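PDB 5M43: putative uncharacterized protein from Chaetomium thermophilum var. thermophilum DSM 1495, which probably acts as a protein phosphatase that removes phosphate from tyrosine, and perhaps also serine or threonine, with this chain holding the catalytic domain of a Yvh1 protein. Local coordinates for residues L35-H40 against V111-A116. Numbering follows the deposited sequence.
Sequences LSVIDH and VTAIIA
Val37 and Leu35 touch Ala113 where a central parallel strand of the dual-specificity phosphatase fold meets the helix that follows the phosphate-binding P-loop (signature CX5R). Strand 33-36 lies between strands 99-102 and 53-56, and helix 109-121 turns Ala113 toward it. The tight part is a single methyl-to-methyl meeting: Val37 CG2 stands 3.7 Å from Ala113 CB. Of the two valine branches, CG1 is the one anti to the backbone N (chi1 -168°), which leaves CG2 beside that nitrogen and pointed at the helix. Valine suits this near approach because beta-branching keeps its methyls close to its own backbone. Alanine suits the facing position because its single methyl lets the backbones come close, with Val37 CA and Ala113 CA 7.5 Å apart. Leu35 reaches across more loosely; its CD2 is 4.4 Å from Ala113 CB, and its longer side chain extends to Ile74 and Phe77 of helix 71-83. The same helix meets Ala113 through Ile74, while Val101 of the neighbouring strand touches all three residues, so the small interface is sealed into the core. No hydrogen bond crosses it.

The solvent side begins just past Val37, the centre of an inverse gamma turn, whose weak bond runs from Ile38 N to Ser36 O (2.9 Å). The chain then leaves the helix: Ile38 and His40 are partly exposed, and the charged Asp39 suits its exposed position. Ile38 O accepts a hydrogen bond from Ser56 OG, and the His40 ring meets that of His102 edge-to-face. Ser36, turned from the helix, has its OG hydrogen-bonded to both His54 NE2 and His102 NE2. Back in the core, the two residues facing the helix also touch each other, Leu35 CD2 lying 4.1 Å from Val37 CG2.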
loop_
_atom_site.group_PDB
_atom_site.type_symbol
_atom_site.label_atom_id
_atom_site.label_comp_id
_atom_site.label_asym_id
_atom_site.label_seq_id
_atom_site.Cartn_x
_atom_site.Cartn_y
_atom_site.Cartn_z
ATOM N N LEU A 35 -7.231 1.211 2.893
ATOM C CA LEU A 35 -7.076 1.763 1.540
ATOM C C LEU A 35 -7.427 0.663 0.552
ATOM O O LEU A 35 -6.724 -0.356 0.482
ATOM C CB LEU A 35 -5.635 2.238 1.351
ATOM C CG LEU A 35 -5.305 2.680 -0.083
ATOM C CD1 LEU A 35 -6.189 3.867 -0.506
ATOM C CD2 LEU A 35 -3.828 3.044 -0.214
ATOM N N SER A 36 -8.517 0.866 -0.197
ATOM C CA SER A 36 -8.920 -0.038 -1.270
ATOM C C SER A 36 -8.335 0.487 -2.574
ATOM O O SER A 36 -8.795 1.505 -3.113
ATOM C CB SER A 36 -10.444 -0.157 -1.363
ATOM O OG SER A 36 -11.024 -0.476 -0.094
ATOM N N VAL A 37 -7.356 -0.232 -3.125
ATOM C CA VAL A 37 -6.823 0.147 -4.434
ATOM C C VAL A 37 -7.670 -0.631 -5.434
ATOM O O VAL A 37 -7.177 -1.552 -6.094
ATOM C CB VAL A 37 -5.330 -0.172 -4.563
ATOM C CG1 VAL A 37 -4.726 0.492 -5.796
ATOM C CG2 VAL A 37 -4.534 0.361 -3.293
ATOM N N ILE A 38 -8.976 -0.389 -5.367
ATOM C CA ILE A 38 -9.998 -1.012 -6.184
ATOM C C ILE A 38 -11.284 -0.369 -5.760
ATOM O O ILE A 38 -11.363 0.134 -4.693
ATOM C CB ILE A 38 -10.011 -2.537 -5.908
ATOM C CG1 ILE A 38 -11.014 -3.263 -6.788
ATOM C CG2 ILE A 38 -10.328 -2.840 -4.468
ATOM C CD1 ILE A 38 -10.842 -4.747 -6.690
ATOM N N ASP A 39 -12.283 -0.366 -6.620
ATOM C CA ASP A 39 -13.548 0.147 -6.165
ATOM C C ASP A 39 -14.061 -0.767 -5.070
ATOM O O ASP A 39 -14.098 -1.984 -5.253
ATOM C CB ASP A 39 -14.544 0.191 -7.331
ATOM C CG ASP A 39 -15.875 0.784 -6.925
ATOM O OD1 ASP A 39 -16.933 0.156 -7.257
ATOM O OD2 ASP A 39 -15.875 1.888 -6.341
ATOM N N HIS A 40 -14.478 -0.190 -3.954
ATOM C CA HIS A 40 -14.864 -0.971 -2.784
ATOM C C HIS A 40 -15.702 -0.090 -1.881
ATOM O O HIS A 40 -15.423 1.108 -1.753
ATOM C CB HIS A 40 -13.597 -1.429 -2.044
ATOM C CG HIS A 40 -13.844 -2.422 -0.943
ATOM N ND1 HIS A 40 -14.010 -3.759 -1.191
ATOM C CD2 HIS A 40 -13.891 -2.281 0.407
ATOM C CE1 HIS A 40 -14.152 -4.412 -0.047
ATOM N NE2 HIS A 40 -14.102 -3.538 0.938
ATOM N N VAL A 111 -0.225 -4.023 -3.772
ATOM C CA VAL A 111 1.212 -4.146 -3.601
ATOM C C VAL A 111 1.899 -2.930 -4.199
ATOM O O VAL A 111 2.915 -2.461 -3.675
ATOM C CB VAL A 111 1.695 -5.467 -4.241
ATOM C CG1 VAL A 111 3.217 -5.598 -4.331
ATOM C CG2 VAL A 111 1.189 -6.652 -3.389
ATOM N N THR A 112 1.411 -2.469 -5.368
ATOM C CA THR A 112 1.985 -1.251 -5.940
ATOM C C THR A 112 1.863 -0.071 -4.989
ATOM O O THR A 112 2.815 0.716 -4.811
ATOM C CB THR A 112 1.290 -0.968 -7.279
ATOM O OG1 THR A 112 1.574 -2.031 -8.192
ATOM C CG2 THR A 112 1.800 0.413 -7.862
ATOM N N ALA A 113 0.696 0.072 -4.361
ATOM C CA ALA A 113 0.533 1.157 -3.385
ATOM C C ALA A 113 1.502 1.025 -2.220
ATOM O O ALA A 113 2.075 2.039 -1.778
ATOM C CB ALA A 113 -0.921 1.162 -2.887
ATOM N N ILE A 114 1.694 -0.197 -1.718
ATOM C CA ILE A 114 2.608 -0.391 -0.581
ATOM C C ILE A 114 4.026 -0.092 -1.003
ATOM O O ILE A 114 4.770 0.551 -0.270
ATOM C CB ILE A 114 2.467 -1.816 -0.043
ATOM C CG1 ILE A 114 1.132 -1.837 0.711
ATOM C CG2 ILE A 114 3.735 -2.198 0.813
ATOM C CD1 ILE A 114 0.835 -3.097 1.376
ATOM N N ILE A 115 4.432 -0.571 -2.190
ATOM C CA ILE A 115 5.778 -0.290 -2.656
ATOM C C ILE A 115 5.986 1.222 -2.780
ATOM O O ILE A 115 7.052 1.740 -2.437
ATOM C CB ILE A 115 6.054 -1.032 -3.971
ATOM C CG1 ILE A 115 6.150 -2.550 -3.691
ATOM C CG2 ILE A 115 7.313 -0.453 -4.659
ATOM C CD1 ILE A 115 6.270 -3.261 -5.049
ATOM N N ALA A 116 4.988 1.948 -3.324
ATOM C CA ALA A 116 5.149 3.398 -3.436
ATOM C C ALA A 116 5.416 4.038 -2.081
ATOM O O ALA A 116 6.231 4.963 -1.977
ATOM C CB ALA A 116 3.895 4.020 -4.055
#